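Local coordinates for protein QdtA (Thermoanaerobacterium thermosaccharolyticum, PDB 4ZU5) that belongs to the cupin superfamily of beta-barrel proteins, in the WxcM-like family, and binds thymidine in a pocket lined partly by aromatic and basic side chains, at residues A[51-54]-A[55-58]; A[82-85]-A[86-89]; A[123-126]-A[127-130]. All coordinates share one frame; numbering follows the deposited sequence.

Interaction 1: A[51-54]-A[55-58]; sequences HSHK and KLHQ. Unlike the reference sequence in segment 51-54: Ser52 (reference Ala).
At the connection between strand 47-53 and strand 58-64, Leu56 lays a methyl group on the imidazole face of His53. The contact is a CH-pi interaction: Leu56 CD2 lies 3.6 Å from the centroid of the His53 ring, and its direction departs by only 11° from the ring normal, so the methyl sits over the centre rather than over a rim atom. All five ring atoms of His53 lie at similar distances from Leu56 CD2, the closest being His53 CE1 at 3.5 Å. A second point of touch lies nearer the backbone, where Leu56 CB is 3.8 Å from His53 CB. The two side chains run alongside each other in the same direction. On the leucine side, CG standing anti to the backbone N (chi1 -175°) brings the branch beside the histidine.

The chain here passes from one sheet of the cupin barrel to the other. The backbone of the bend is gripped by Asp120, whose OD1 accepts from both Lys54 N and Lys55 N, while Asp120 O takes the hydrogen bond of His53 ND1 and thereby restrains the rotation of the ring. Further on, the Gln58 amide comes obliquely toward the same imidazole, with Gln58 NE2 4.2 Å from His53 NE2. At that distance the two nitrogens are merely neighbours; the amide has its bonds elsewhere, OE1 with Arg97 and NE2 with Tyr37.

Interaction 2: A[82-85]-A[86-89]; sequences LNDP and SVGL
The carboxylate of Asp84 is met from one face by both donors of Ser86. Ser86 OG donates to Asp84 OD1 at 2.7 Å from a position 41° out of the carboxylate plane, and Ser86 N donates to that same oxygen, Asp84 OD1, at 2.9 Å from 39° out of it. One oxygen is thus held by two bonds arriving from the same face, which should restrain the rotation of the carboxylate about its last torsion. The serine hydroxyl can join in because OG lies between its own backbone N and carbonyl carbon (chi1 64°), folded back toward the aspartate. The other oxygen, Asp84 OD2, has an apolar neighbour in Val87 CG2 at 3.9 Å, and the two side chains cross at about a right angle.

The bond from Ser86 N to the aspartate side chain closes an Asx turn, and it coincides with a type I beta turn running from Asp84 to Val87. The beta turn is closed by Val87 N donating to Asp84 O at 3.1 Å. A water extends the pattern: it donates to Asp84 O at 2.7 Å and also to Val87 O, so Asp84 O accepts twice. Beyond the mouth of the turn, Leu82 and Leu89 meet crosswise, with Leu82 CD1 and CD2 each 4.2 Å from Leu89 CB.

The turn carries the chain from strand 76-82 of one sheet to strand 87-91 of the other. Leu82 packs on strand 58-64 and Leu89 on strand 5-9, and both rest on Ile69 of strand 67-73. Ser86 OG is also bonded to Lys9, and Pro85 O to Tyr38 of the second subunit.

Interaction 3: A[123-126]-A[127-130]; sequences RNYD and FYID
Asn124 offers two acceptors to the first turn of helix 125-136. Its side-chain OD1 takes the bond from Phe127 N at 2.9 Å, with the donor tilted from the plane of the amide carbonyl. Its backbone O takes the bond from Tyr128 N, also at 2.9 Å and almost in line with the carbonyl. Asp126 N is also close to Asn124 OD1, at 2.8 Å, but with 117° at the hydrogen the bond is weak. OD1 can reach the amides because Asn124 CG stands anti to the backbone N (chi1 -173°), beside the carbonyl that leads into the helix. The Asn124 and Phe127 side chains cross at about a right angle.

This is an N-cap: a side-chain acceptor supplies what a preceding turn of helix would otherwise give to the first N-H groups. The i to i+4 pattern that Tyr128 N opens on Asn124 O continues with Ile129 N donating to Tyr125 O at 3.0 Å and Asp130 N to Asp126 O at the same length.

The apolar part of the turn runs between Tyr125 and Ile129. Ile129 CG1 lies over one face of the Tyr125 ring, 3.9 Å from its centroid and 22° off the normal, shifted toward the rim. Ile129 CD1 continues outward along the ring and comes within 3.4 Å of Tyr125 OH. Trp96 meets the Tyr125 ring edge-to-face, while the hydroxyl of the buried Tyr128 is bonded to Leu94 O.

In the fold
Interactions 1 and 3 lie on the same side of the chain's centre, their own centres 13 Å apart, and touch directly: Ser52 CB is 3.5 Å from Tyr128 CD1, and Lys54 NZ is 3.9 Å from Phe127 CE2. The helix start is thereby packed against the end of strand 47-53. Interaction 2 lies on the opposite side, its centre 19 Å from that of interaction 1 and 28 Å from that of interaction 3. Interaction 1 is nearest to thymidine, with the Gln58 side chain about 7 Å from a bound molecule; moreover, His53 meets the pocket residue Tyr121 edge-to-face. The Ser86 and Asn124 side chains are about 13 Å and 14 Å from a bound thymidine, not necessarily the same molecule.

Interaction 1: A[51-54]-A[55-58]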
# COMPACT_ATOMS: atom_id res chain seq x y z
N HIS A 51 -7.93 -14.58 12.31
CA HIS A 51 -6.58 -14.95 12.74
C HIS A 51 -5.98 -13.92 13.66
O HIS A 51 -6.57 -12.85 13.90
CB HIS A 51 -5.68 -15.21 11.51
CG HIS A 51 -5.30 -13.97 10.76
ND1 HIS A 51 -6.04 -13.47 9.72
CD2 HIS A 51 -4.28 -13.10 10.95
CE1 HIS A 51 -5.50 -12.34 9.29
NE2 HIS A 51 -4.44 -12.09 10.03
N SER A 52 -4.89 -14.32 14.29
CA SER A 52 -4.07 -13.44 15.07
C SER A 52 -2.58 -13.76 14.84
O SER A 52 -2.21 -14.62 14.02
CB SER A 52 -4.42 -13.59 16.55
OG SER A 52 -3.72 -12.62 17.34
N HIS A 53 -1.70 -13.06 15.57
CA HIS A 53 -0.27 -13.35 15.54
C HIS A 53 0.35 -13.16 16.87
O HIS A 53 -0.14 -12.35 17.66
CB HIS A 53 0.42 -12.33 14.65
CG HIS A 53 -0.11 -12.32 13.27
ND1 HIS A 53 0.37 -13.16 12.30
CD2 HIS A 53 -1.14 -11.64 12.72
CE1 HIS A 53 -0.28 -12.93 11.17
NE2 HIS A 53 -1.20 -12.01 11.40
N LYS A 54 1.49 -13.79 17.09
CA LYS A 54 2.25 -13.56 18.32
C LYS A 54 3.30 -12.44 18.20
O LYS A 54 3.63 -11.78 19.18
CB LYS A 54 2.98 -14.82 18.81
CG LYS A 54 2.14 -16.09 18.96
CD LYS A 54 2.15 -17.01 17.71
CE LYS A 54 3.18 -18.14 17.73
NZ LYS A 54 2.71 -19.30 18.55
N LYS A 55 3.90 -12.26 17.04
CA LYS A 55 5.08 -11.37 16.96
C LYS A 55 4.94 -10.22 15.92
O LYS A 55 5.72 -9.29 15.90
CB LYS A 55 6.31 -12.22 16.60
CG LYS A 55 6.82 -13.00 17.81
CD LYS A 55 7.55 -14.30 17.50
CE LYS A 55 8.19 -14.29 16.12
NZ LYS A 55 9.21 -15.38 15.98
N LEU A 56 3.99 -10.35 15.03
CA LEU A 56 3.79 -9.44 13.93
C LEU A 56 3.08 -8.15 14.36
O LEU A 56 2.14 -8.19 15.15
CB LEU A 56 2.96 -10.16 12.88
CG LEU A 56 2.74 -9.42 11.57
CD1 LEU A 56 4.08 -9.21 10.87
CD2 LEU A 56 1.78 -10.13 10.63
N HIS A 57 3.46 -7.03 13.75
CA HIS A 57 2.80 -5.74 13.98
C HIS A 57 2.36 -5.36 12.57
O HIS A 57 3.06 -5.65 11.61
CB HIS A 57 3.76 -4.72 14.61
CG HIS A 57 4.23 -5.09 15.98
ND1 HIS A 57 3.73 -4.52 17.14
CD2 HIS A 57 5.21 -5.93 16.38
CE1 HIS A 57 4.30 -5.08 18.19
NE2 HIS A 57 5.19 -5.95 17.75
N GLN A 58 1.16 -4.80 12.47
CA GLN A 58 0.54 -4.47 11.21
C GLN A 58 -0.17 -3.14 11.35
O GLN A 58 -0.59 -2.77 12.46
CB GLN A 58 -0.56 -5.50 10.96
CG GLN A 58 -0.03 -6.88 10.63
CD GLN A 58 -1.14 -7.74 10.03
OE1 GLN A 58 -2.30 -7.65 10.41
NE2 GLN A 58 -0.79 -8.54 9.05

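Interaction 2: A[82-85]-A[86-89]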
# COMPACT_ATOMS: atom_id res chain seq x y z
N LEU A 82 -13.18 1.49 8.78
CA LEU A 82 -12.14 2.21 8.10
C LEU A 82 -12.66 2.69 6.77
O LEU A 82 -13.20 1.89 6.00
CB LEU A 82 -10.93 1.29 7.84
CG LEU A 82 -10.24 0.73 9.08
CD1 LEU A 82 -9.13 -0.22 8.71
CD2 LEU A 82 -9.67 1.90 9.89
N ASN A 83 -12.47 3.98 6.53
CA ASN A 83 -13.07 4.66 5.39
C ASN A 83 -12.37 5.93 5.04
O ASN A 83 -12.88 6.69 4.23
CB ASN A 83 -14.52 5.00 5.73
CG ASN A 83 -14.63 5.84 6.99
OD1 ASN A 83 -13.72 6.60 7.35
ND2 ASN A 83 -15.74 5.68 7.68
N ASP A 84 -11.20 6.14 5.62
CA ASP A 84 -10.40 7.29 5.34
C ASP A 84 -8.99 6.81 4.98
O ASP A 84 -8.31 6.31 5.82
CB ASP A 84 -10.41 8.14 6.62
CG ASP A 84 -9.72 9.46 6.48
OD1 ASP A 84 -8.83 9.66 5.63
OD2 ASP A 84 -10.03 10.37 7.28
N PRO A 85 -8.48 7.12 3.78
CA PRO A 85 -7.13 6.68 3.49
C PRO A 85 -6.02 7.28 4.37
O PRO A 85 -4.90 6.76 4.37
CB PRO A 85 -6.95 7.07 2.01
CG PRO A 85 -8.35 7.13 1.45
CD PRO A 85 -9.21 7.61 2.60
N SER A 86 -6.27 8.37 5.10
CA SER A 86 -5.23 8.97 5.94
C SER A 86 -5.23 8.48 7.35
O SER A 86 -4.53 9.08 8.20
CB SER A 86 -5.40 10.49 6.00
OG SER A 86 -6.61 10.84 6.63
N VAL A 87 -5.99 7.44 7.62
CA VAL A 87 -6.07 6.83 8.96
C VAL A 87 -5.71 5.35 8.88
O VAL A 87 -6.27 4.58 8.09
CB VAL A 87 -7.46 6.98 9.57
CG1 VAL A 87 -7.64 6.17 10.84
CG2 VAL A 87 -7.74 8.46 9.83
N GLY A 88 -4.74 4.93 9.70
CA GLY A 88 -4.36 3.53 9.77
C GLY A 88 -4.77 2.91 11.10
O GLY A 88 -4.76 3.60 12.14
N LEU A 89 -5.04 1.61 11.05
CA LEU A 89 -5.36 0.84 12.26
C LEU A 89 -4.16 -0.03 12.55
O LEU A 89 -3.88 -1.03 11.87
CB LEU A 89 -6.64 0.02 12.06
CG LEU A 89 -7.07 -0.86 13.24
CD1 LEU A 89 -7.54 0.04 14.34
CD2 LEU A 89 -8.18 -1.77 12.77
O HOH W 1 -8.36 3.72 6.69

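Interaction 3: A[123-126]-A[127-130]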
# COMPACT_ATOMS: atom_id res chain seq x y z
N ARG A 123 -4.27 -19.50 13.56
CA ARG A 123 -5.57 -19.69 12.93
C ARG A 123 -6.56 -20.47 13.81
O ARG A 123 -7.74 -20.47 13.56
CB ARG A 123 -5.40 -20.42 11.60
CG ARG A 123 -4.93 -19.48 10.51
CD ARG A 123 -4.27 -20.22 9.34
NE ARG A 123 -3.61 -19.27 8.45
CZ ARG A 123 -4.24 -18.29 7.80
NH1 ARG A 123 -5.56 -18.14 7.90
NH2 ARG A 123 -3.55 -17.46 7.03
N ASN A 124 -6.05 -21.13 14.83
CA ASN A 124 -6.92 -21.88 15.72
C ASN A 124 -7.46 -20.99 16.80
O ASN A 124 -6.73 -20.50 17.65
CB ASN A 124 -6.17 -23.05 16.34
CG ASN A 124 -7.09 -23.95 17.13
OD1 ASN A 124 -7.58 -23.59 18.18
ND2 ASN A 124 -7.35 -25.13 16.60
N TYR A 125 -8.76 -20.80 16.79
CA TYR A 125 -9.37 -19.90 17.73
C TYR A 125 -9.16 -20.33 19.17
O TYR A 125 -8.92 -19.49 20.02
CB TYR A 125 -10.84 -19.70 17.41
CG TYR A 125 -11.50 -18.68 18.28
CD1 TYR A 125 -11.26 -17.32 18.10
CD2 TYR A 125 -12.31 -19.05 19.34
CE1 TYR A 125 -11.84 -16.36 18.92
CE2 TYR A 125 -12.94 -18.11 20.13
CZ TYR A 125 -12.69 -16.77 19.95
OH TYR A 125 -13.24 -15.84 20.80
N ASP A 126 -9.18 -21.63 19.44
CA ASP A 126 -9.00 -22.09 20.84
C ASP A 126 -7.57 -21.86 21.34
O ASP A 126 -7.35 -21.50 22.48
CB ASP A 126 -9.35 -23.57 21.04
CG ASP A 126 -10.83 -23.85 20.81
OD1 ASP A 126 -11.70 -23.04 21.17
OD2 ASP A 126 -11.11 -24.91 20.24
N PHE A 127 -6.61 -22.05 20.46
CA PHE A 127 -5.23 -21.77 20.78
C PHE A 127 -5.04 -20.27 20.98
O PHE A 127 -4.37 -19.85 21.91
CB PHE A 127 -4.29 -22.28 19.68
CG PHE A 127 -2.82 -22.08 20.00
CD1 PHE A 127 -2.25 -22.70 21.11
CD2 PHE A 127 -2.02 -21.22 19.23
CE1 PHE A 127 -0.91 -22.48 21.44
CE2 PHE A 127 -0.68 -21.03 19.54
CZ PHE A 127 -0.12 -21.66 20.65
N TYR A 128 -5.62 -19.46 20.09
CA TYR A 128 -5.55 -18.03 20.24
C TYR A 128 -5.99 -17.68 21.65
O TYR A 128 -5.26 -17.06 22.40
CB TYR A 128 -6.44 -17.27 19.23
CG TYR A 128 -6.62 -15.86 19.65
CD1 TYR A 128 -5.57 -14.96 19.58
CD2 TYR A 128 -7.78 -15.44 20.26
CE1 TYR A 128 -5.68 -13.70 20.11
CE2 TYR A 128 -7.90 -14.17 20.78
CZ TYR A 128 -6.84 -13.29 20.68
OH TYR A 128 -7.00 -12.04 21.24
N ILE A 129 -7.20 -18.09 22.01
CA ILE A 129 -7.77 -17.72 23.29
C ILE A 129 -6.92 -18.15 24.46
O ILE A 129 -6.79 -17.40 25.41
CB ILE A 129 -9.19 -18.32 23.47
CG1 ILE A 129 -10.17 -17.70 22.46
CG2 ILE A 129 -9.73 -18.09 24.87
CD1 ILE A 129 -10.48 -16.24 22.71
N ASP A 130 -6.38 -19.35 24.41
CA ASP A 130 -5.51 -19.80 25.47
C ASP A 130 -4.34 -18.85 25.60
O ASP A 130 -4.06 -18.41 26.69
CB ASP A 130 -4.97 -21.20 25.20
CG ASP A 130 -5.98 -22.28 25.59
OD1 ASP A 130 -6.88 -22.02 26.43
OD2 ASP A 130 -5.86 -23.38 25.03